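Local coordinates for protein succinyl-CoA ligase (ADP-forming) subunit alpha (Methanosaeta concilii, PDB 6HXI) that binds coenzyme A and joins a CoA-ligase region to a largely helical region of the citrate synthase family, at residues 27-32 against 38-43; 461-464 against 468-471; 420-425 against 585-590. All blocks are in the same frame, centred on the assembly; numbering follows the deposited sequence.

How the interactions relate
The three contacts are spread along an elongated chain. Interaction 1 lies near the N-terminus, on the far side of the chain's centre from the other two: its centre is about 75 Å from that of interaction 2 and about 56 Å from that of interaction 3. Interactions 2 and 3 both lie in the citrate synthase-like region, with centres about 37 Å apart and nearest atoms about 22 Å apart. Helix 420-430 and helix 571-594, which meet in interaction 3, bracket the turn of interaction 2 in sequence. Bound coenzyme A comes into the neighbourhood of two of them: the side chains of Met28 (interaction 1) and Arg463 (interaction 2) are each about 12 Å from one.

Interaction 1 of 3, residues 27-32 against 38-43; sequences RMLDFD and SSPSIS
The carboxylate of Asp32 is the flat group here, and Ser41 holds one of its oxygens from two directions. The hydroxyl OG of Ser41 gives a 2.7 Å hydrogen bond to the syn lone pair of Asp32 OD2, on the side of the other carboxylate oxygen. Ser41 N donates to the same OD2 at 2.8 Å, but arrives above the carboxylate plane, 61° out of it, with a fairly straight N-H...O angle of 162°. The setting is a beta-alpha-beta unit of the Rossmann-like CoA-binding domain: strand 15-18, helix 22-34 and strand 42-46, whose two strands are parallel neighbours in the sheet. Asp32, near the end of the helix, thus ties it to the turn that leads into the second strand.

With OG between its own backbone N and carbonyl carbon (chi1 62°), the hydroxyl of Ser41 lies beside its own amide, and both reach the same carboxylate oxygen. The other oxygen of Asp32 has a long, weak ion pair with Arg37, and Trp58 of strand 52-58 packs on both Asp32 and Pro40.

Around this polar pair the contact is apolar. On the helix turn before Asp32, Leu29 CD2 presses on Pro40 CB at 3.5 Å. Met28 and Ile42 meet at about a right angle, with Ile42 CD1 lodged against Met28 CB at 3.8 Å and against Met28 SD at 4.0 Å. Phe149 of strand 149-150 touches both Met28 and Ser41, and both carboxylate and serine are buried. The Met28 chain bends at its last torsion, which carries its methyl back over the serine, where Met28 CE lies 3.8 Å from Ser41 OG.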
loop_
_atom_site.group_PDB
_atom_site.type_symbol
_atom_site.label_atom_id
_atom_site.label_comp_id
_atom_site.label_asym_id
_atom_site.label_seq_id
_atom_site.Cartn_x
_atom_site.Cartn_y
_atom_site.Cartn_z
ATOM N N ARG B 27 -20.221 16.490 -33.414
ATOM C CA ARG B 27 -21.021 16.737 -34.620
ATOM C C ARG B 27 -20.454 17.910 -35.403
ATOM O O ARG B 27 -20.299 17.810 -36.624
ATOM C CB ARG B 27 -22.501 16.979 -34.268
ATOM C CG ARG B 27 -23.201 15.711 -33.820
ATOM C CD ARG B 27 -24.681 15.791 -33.973
ATOM N NE ARG B 27 -25.270 14.463 -33.854
ATOM C CZ ARG B 27 -25.896 14.026 -32.773
ATOM N NH1 ARG B 27 -26.408 12.808 -32.746
ATOM N NH2 ARG B 27 -26.005 14.802 -31.702
ATOM N N MET B 28 -20.099 19.009 -34.694
ATOM C CA MET B 28 -19.518 20.188 -35.333
ATOM C C MET B 28 -18.191 19.835 -36.027
ATOM O O MET B 28 -18.019 20.118 -37.213
ATOM C CB MET B 28 -19.349 21.340 -34.332
ATOM C CG MET B 28 -20.660 21.988 -33.973
ATOM S SD MET B 28 -20.532 23.293 -32.730
ATOM C CE MET B 28 -19.755 24.581 -33.680
ATOM N N LEU B 29 -17.294 19.134 -35.309
ATOM C CA LEU B 29 -15.997 18.722 -35.834
ATOM C C LEU B 29 -16.133 17.784 -37.026
ATOM O O LEU B 29 -15.381 17.916 -37.999
ATOM C CB LEU B 29 -15.143 18.068 -34.737
ATOM C CG LEU B 29 -14.722 18.988 -33.612
ATOM C CD1 LEU B 29 -14.140 18.191 -32.447
ATOM C CD2 LEU B 29 -13.729 20.025 -34.105
ATOM N N ASP B 30 -17.112 16.866 -36.968
ATOM C CA ASP B 30 -17.363 15.909 -38.039
ATOM C C ASP B 30 -17.773 16.627 -39.331
ATOM O O ASP B 30 -17.340 16.238 -40.413
ATOM C CB ASP B 30 -18.431 14.887 -37.597
ATOM C CG ASP B 30 -17.917 13.723 -36.768
ATOM O OD1 ASP B 30 -16.687 13.628 -36.570
ATOM O OD2 ASP B 30 -18.740 12.877 -36.363
ATOM N N PHE B 31 -18.575 17.684 -39.206
ATOM C CA PHE B 31 -19.031 18.498 -40.337
ATOM C C PHE B 31 -17.847 19.254 -40.949
ATOM O O PHE B 31 -17.677 19.231 -42.155
ATOM C CB PHE B 31 -20.128 19.477 -39.890
ATOM C CG PHE B 31 -20.772 20.233 -41.029
ATOM C CD1 PHE B 31 -21.493 19.563 -42.018
ATOM C CD2 PHE B 31 -20.656 21.614 -41.120
ATOM C CE1 PHE B 31 -22.105 20.270 -43.069
ATOM C CE2 PHE B 31 -21.256 22.317 -42.183
ATOM C CZ PHE B 31 -21.982 21.639 -43.139
ATOM N N ASP B 32 -16.996 19.849 -40.104
ATOM C CA ASP B 32 -15.803 20.558 -40.533
ATOM C C ASP B 32 -14.910 19.608 -41.331
ATOM O O ASP B 32 -14.453 19.967 -42.406
ATOM C CB ASP B 32 -15.036 21.113 -39.316
ATOM C CG ASP B 32 -15.827 22.023 -38.401
ATOM O OD1 ASP B 32 -16.781 22.689 -38.889
ATOM O OD2 ASP B 32 -15.492 22.085 -37.202
ATOM N N SER B 38 -9.989 23.678 -43.282
ATOM C CA SER B 38 -8.576 23.697 -42.904
ATOM C C SER B 38 -8.440 23.547 -41.404
ATOM O O SER B 38 -7.617 22.758 -40.938
ATOM C CB SER B 38 -7.884 24.968 -43.396
ATOM O OG SER B 38 -8.667 26.138 -43.202
ATOM N N SER B 39 -9.296 24.243 -40.654
ATOM C CA SER B 39 -9.257 24.193 -39.197
ATOM C C SER B 39 -10.612 23.816 -38.565
ATOM O O SER B 39 -11.662 24.105 -39.153
ATOM C CB SER B 39 -8.781 25.543 -38.646
ATOM O OG SER B 39 -8.155 25.398 -37.379
ATOM N N PRO B 40 -10.621 23.255 -37.329
ATOM C CA PRO B 40 -11.902 23.014 -36.647
ATOM C C PRO B 40 -12.669 24.332 -36.427
ATOM O O PRO B 40 -12.058 25.393 -36.272
ATOM C CB PRO B 40 -11.460 22.426 -35.306
ATOM C CG PRO B 40 -10.111 21.850 -35.569
ATOM C CD PRO B 40 -9.488 22.846 -36.466
ATOM N N SER B 41 -13.994 24.272 -36.430
ATOM C CA SER B 41 -14.843 25.455 -36.235
ATOM C C SER B 41 -14.942 25.880 -34.751
ATOM O O SER B 41 -15.638 26.847 -34.458
ATOM C CB SER B 41 -16.245 25.173 -36.758
ATOM O OG SER B 41 -16.836 24.112 -36.024
ATOM N N ILE B 42 -14.302 25.130 -33.831
ATOM C CA ILE B 42 -14.359 25.353 -32.392
ATOM C C ILE B 42 -12.977 25.730 -31.872
ATOM O O ILE B 42 -12.051 24.926 -31.973
ATOM C CB ILE B 42 -14.898 24.098 -31.649
ATOM C CG1 ILE B 42 -16.329 23.724 -32.114
ATOM C CG2 ILE B 42 -14.791 24.256 -30.123
ATOM C CD1 ILE B 42 -16.791 22.302 -31.645
ATOM N N SER B 43 -12.861 26.927 -31.286
ATOM C CA SER B 43 -11.623 27.412 -30.683
ATOM C C SER B 43 -11.544 26.874 -29.242
ATOM O O SER B 43 -10.478 26.418 -28.827
ATOM C CB SER B 43 -11.592 28.939 -30.686
ATOM O OG SER B 43 -11.394 29.460 -31.988
#

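Interaction 2 of 3, residues 461-464 against 468-471; sequences FKRA and GLAP
Leu469 sets CG anti to its own carbonyl carbon (chi1 -67°), which points CD1 back at the helix, while Arg463 runs out with CG opposite its backbone N (chi1 175°) and then bends at chi3 (56°), bringing its guanidinium round to the same methyl. Helix 453-466 ends in a turn with a glycine of positive phi: Gly468 is the first residue to leave the helical conformation, and Leu469 folds back on the last turns before Ala470, at the N-cap position of helix 471-480. This is a helix-to-helix corner in the region of the citrate synthase family.

Ala464 receives the leucine. Its CB lies 4.1 Å from Leu469 CD1, and its carbonyl O is 3.4 Å from Leu469 CB. The same carbonyl faces the turn, with Ala464 O to Leu469 N at 3.0 Å.

Leu469 CD1 also comes obliquely to the guanidinium, 3.9 Å from Arg463 NH1. The charge itself is met within its own helix, where NH2 of Arg463 makes a salt bridge with Glu460. Phe474 of the next helix packs on both Arg463 and Ala464, and Tyr521 touches Ala464 from helix 517-530. Tyr521 also closes the corner by polar means, its OH hydrogen-bonding to the backbone O of Leu469.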
loop_
_atom_site.group_PDB
_atom_site.type_symbol
_atom_site.label_atom_id
_atom_site.label_comp_id
_atom_site.label_asym_id
_atom_site.label_seq_id
_atom_site.Cartn_x
_atom_site.Cartn_y
_atom_site.Cartn_z
ATOM N N PHE B 461 -2.963 -28.723 10.369
ATOM C CA PHE B 461 -3.915 -29.592 11.074
ATOM C C PHE B 461 -4.758 -30.402 10.086
ATOM O O PHE B 461 -4.949 -31.588 10.306
ATOM C CB PHE B 461 -4.789 -28.807 12.069
ATOM C CG PHE B 461 -4.100 -28.486 13.380
ATOM C CD1 PHE B 461 -3.184 -27.440 13.468
ATOM C CD2 PHE B 461 -4.321 -29.261 14.508
ATOM C CE1 PHE B 461 -2.537 -27.156 14.678
ATOM C CE2 PHE B 461 -3.676 -28.964 15.722
ATOM C CZ PHE B 461 -2.808 -27.908 15.800
ATOM N N LYS B 462 -5.242 -29.777 8.992
ATOM C CA LYS B 462 -6.065 -30.473 7.989
ATOM C C LYS B 462 -5.278 -31.670 7.393
ATOM O O LYS B 462 -5.793 -32.779 7.350
ATOM C CB LYS B 462 -6.529 -29.504 6.880
ATOM C CG LYS B 462 -7.701 -30.009 6.085
ATOM C CD LYS B 462 -7.796 -29.421 4.693
ATOM C CE LYS B 462 -8.941 -30.114 4.000
ATOM N NZ LYS B 462 -8.648 -30.473 2.590
ATOM N N ARG B 463 -4.030 -31.437 6.980
ATOM C CA ARG B 463 -3.144 -32.448 6.399
ATOM C C ARG B 463 -2.914 -33.622 7.370
ATOM O O ARG B 463 -3.148 -34.766 6.997
ATOM C CB ARG B 463 -1.821 -31.796 5.948
ATOM C CG ARG B 463 -0.775 -32.787 5.439
ATOM C CD ARG B 463 0.630 -32.211 5.428
ATOM N NE ARG B 463 1.058 -31.718 6.743
ATOM C CZ ARG B 463 1.594 -32.465 7.706
ATOM N NH1 ARG B 463 1.770 -33.769 7.527
ATOM N NH2 ARG B 463 1.947 -31.914 8.860
ATOM N N ALA B 464 -2.546 -33.350 8.612
ATOM C CA ALA B 464 -2.316 -34.391 9.603
ATOM C C ALA B 464 -3.533 -35.280 9.771
ATOM O O ALA B 464 -3.421 -36.494 9.639
ATOM C CB ALA B 464 -1.920 -33.770 10.938
ATOM N N GLY B 468 -4.338 -39.273 7.978
ATOM C CA GLY B 468 -4.544 -40.260 9.025
ATOM C C GLY B 468 -3.600 -40.244 10.209
ATOM O O GLY B 468 -3.776 -41.059 11.123
ATOM N N LEU B 469 -2.588 -39.329 10.230
ATOM C CA LEU B 469 -1.618 -39.207 11.343
ATOM C C LEU B 469 -2.315 -39.159 12.700
ATOM O O LEU B 469 -3.262 -38.394 12.872
ATOM C CB LEU B 469 -0.752 -37.946 11.204
ATOM C CG LEU B 469 0.243 -37.855 10.059
ATOM C CD1 LEU B 469 0.971 -36.542 10.106
ATOM C CD2 LEU B 469 1.255 -38.992 10.103
ATOM N N ALA B 470 -1.884 -40.000 13.657
ATOM C CA ALA B 470 -2.450 -39.931 15.001
ATOM C C ALA B 470 -1.910 -38.607 15.633
ATOM O O ALA B 470 -0.800 -38.206 15.278
ATOM C CB ALA B 470 -2.015 -41.136 15.821
ATOM N N PRO B 471 -2.683 -37.880 16.491
ATOM C CA PRO B 471 -2.164 -36.630 17.086
ATOM C C PRO B 471 -0.711 -36.699 17.577
ATOM O O PRO B 471 0.055 -35.770 17.325
ATOM C CB PRO B 471 -3.135 -36.360 18.231
ATOM C CG PRO B 471 -4.398 -36.973 17.782
ATOM C CD PRO B 471 -4.027 -38.196 17.019
#

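Interaction 3 of 3, residues 420-425 against 585-590; sequences SGAHNA and IGHILD
Helix 420-430 and helix 571-594 come together closely through their segments 420-425 and 585-590: the CA atoms of Ala425 and Ile588 are 6.1 Å apart, and those of Ala422 and His587 are 6.7 Å apart. Both backbones keep regular helical hydrogen bonding. The first helix offers two alanines one turn apart, and the second meets them with two consecutive residues, so each small side chain faces one larger partner. Segments 160 residues apart in sequence are thereby joined within the citrate synthase-like helical region.

Ala425 turns its methyl to the second helix, and Ile588 lays its longer branch beside it. Ile588 CG1 touches Ala425 CB at 3.8 Å. Ile588 CD1 is 4.0 Å from Ala425 CB. CG1 lies beside the isoleucine's own backbone N (chi1 -71°), which also brings it to 3.7 Å from Ala425 O. One turn earlier on the first helix, Ala422 CB comes obliquely to the His587 ring, 3.8 Å from CD2 of His587.

NE2 of that ring is hydrogen-bonded to Asp414, in the loop between helix 399-412 and helix 420-430, and Cys357 of the third subunit packs on His587. Ser429, further along helix 420-430, bonds through OG to the backbone O of Ile588. On the face turned away from this contact, His423 meets His423 of the second subunit, so helix 420-430 lies between an intrachain partner and a subunit interface.

Between the two segments there is no hydrogen bond; their fit rests on methyl, methylene and ring-carbon contacts, one of them against a backbone carbonyl. The contact is therefore steered by shape, and His587 NE2 and Ile588 O find their polar partners outside the two segments.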
loop_
_atom_site.group_PDB
_atom_site.type_symbol
_atom_site.label_atom_id
_atom_site.label_comp_id
_atom_site.label_asym_id
_atom_site.label_seq_id
_atom_site.Cartn_x
_atom_site.Cartn_y
_atom_site.Cartn_z
ATOM N N SER B 420 2.695 -5.474 14.989
ATOM C CA SER B 420 3.277 -4.941 13.743
ATOM C C SER B 420 2.351 -4.013 12.945
ATOM O O SER B 420 2.745 -2.892 12.641
ATOM C CB SER B 420 3.802 -6.073 12.861
ATOM O OG SER B 420 5.015 -6.519 13.445
ATOM N N GLY B 421 1.171 -4.495 12.606
ATOM C CA GLY B 421 0.179 -3.763 11.824
ATOM C C GLY B 421 -0.279 -2.476 12.460
ATOM O O GLY B 421 -0.258 -1.432 11.811
ATOM N N ALA B 422 -0.671 -2.535 13.748
ATOM C CA ALA B 422 -1.156 -1.361 14.464
ATOM C C ALA B 422 0.020 -0.386 14.603
ATOM O O ALA B 422 -0.123 0.792 14.338
ATOM C CB ALA B 422 -1.713 -1.765 15.821
ATOM N N HIS B 423 1.166 -0.910 14.913
ATOM C CA HIS B 423 2.408 -0.136 15.085
ATOM C C HIS B 423 2.782 0.627 13.817
ATOM O O HIS B 423 3.018 1.813 13.905
ATOM C CB HIS B 423 3.571 -0.981 15.630
ATOM C CG HIS B 423 4.829 -0.171 15.756
ATOM N ND1 HIS B 423 5.003 0.750 16.809
ATOM C CD2 HIS B 423 5.933 -0.161 14.966
ATOM C CE1 HIS B 423 6.220 1.281 16.627
ATOM N NE2 HIS B 423 6.802 0.788 15.511
ATOM N N ASN B 424 2.738 0.001 12.660
ATOM C CA ASN B 424 3.054 0.688 11.404
ATOM C C ASN B 424 2.023 1.754 11.036
ATOM O O ASN B 424 2.406 2.814 10.512
ATOM C CB ASN B 424 3.291 -0.290 10.244
ATOM C CG ASN B 424 4.697 -0.773 10.201
ATOM O OD1 ASN B 424 5.396 -0.799 11.212
ATOM N ND2 ASN B 424 5.168 -1.126 9.019
ATOM N N ALA B 425 0.738 1.453 11.279
ATOM C CA ALA B 425 -0.397 2.360 11.011
ATOM C C ALA B 425 -0.267 3.636 11.895
ATOM O O ALA B 425 -0.563 4.715 11.437
ATOM C CB ALA B 425 -1.763 1.632 11.254
ATOM N N ILE B 585 -7.685 1.350 11.707
ATOM C CA ILE B 585 -8.407 2.629 11.513
ATOM C C ILE B 585 -8.580 3.302 12.903
ATOM O O ILE B 585 -8.302 4.483 13.058
ATOM C CB ILE B 585 -9.767 2.371 10.801
ATOM C CG1 ILE B 585 -9.508 1.942 9.290
ATOM C CG2 ILE B 585 -10.642 3.649 10.861
ATOM C CD1 ILE B 585 -10.657 1.202 8.569
ATOM N N GLY B 586 -9.006 2.542 13.890
ATOM C CA GLY B 586 -9.117 3.033 15.265
ATOM C C GLY B 586 -7.829 3.691 15.761
ATOM O O GLY B 586 -7.830 4.832 16.239
ATOM N N HIS B 587 -6.722 2.995 15.669
ATOM C CA HIS B 587 -5.415 3.541 16.135
ATOM C C HIS B 587 -4.942 4.784 15.315
ATOM O O HIS B 587 -4.447 5.771 15.866
ATOM C CB HIS B 587 -4.343 2.436 16.050
ATOM C CG HIS B 587 -4.498 1.419 17.154
ATOM N ND1 HIS B 587 -4.351 1.778 18.457
ATOM C CD2 HIS B 587 -4.749 0.095 17.079
ATOM C CE1 HIS B 587 -4.542 0.673 19.161
ATOM N NE2 HIS B 587 -4.786 -0.370 18.368
ATOM N N ILE B 588 -5.158 4.762 14.019
ATOM C CA ILE B 588 -4.805 5.928 13.176
ATOM C C ILE B 588 -5.564 7.180 13.649
ATOM O O ILE B 588 -4.961 8.233 13.762
ATOM C CB ILE B 588 -5.194 5.591 11.716
ATOM C CG1 ILE B 588 -4.252 4.524 11.125
ATOM C CG2 ILE B 588 -5.280 6.894 10.880
ATOM C CD1 ILE B 588 -4.884 3.779 9.937
ATOM N N LEU B 589 -6.902 7.052 13.870
ATOM C CA LEU B 589 -7.803 8.128 14.297
ATOM C C LEU B 589 -7.466 8.609 15.703
ATOM O O LEU B 589 -7.549 9.803 15.976
ATOM C CB LEU B 589 -9.277 7.656 14.241
ATOM C CG LEU B 589 -9.875 7.400 12.841
ATOM C CD1 LEU B 589 -11.181 6.630 12.951
ATOM C CD2 LEU B 589 -10.107 8.691 12.062
ATOM N N ASP B 590 -7.082 7.668 16.580
ATOM C CA ASP B 590 -6.682 7.922 17.955
ATOM C C ASP B 590 -5.466 8.847 17.974
ATOM O O ASP B 590 -5.479 9.827 18.704
ATOM C CB ASP B 590 -6.415 6.605 18.698
ATOM C CG ASP B 590 -6.262 6.719 20.222
ATOM O OD1 ASP B 590 -6.841 7.643 20.809
ATOM O OD2 ASP B 590 -5.606 5.843 20.827
#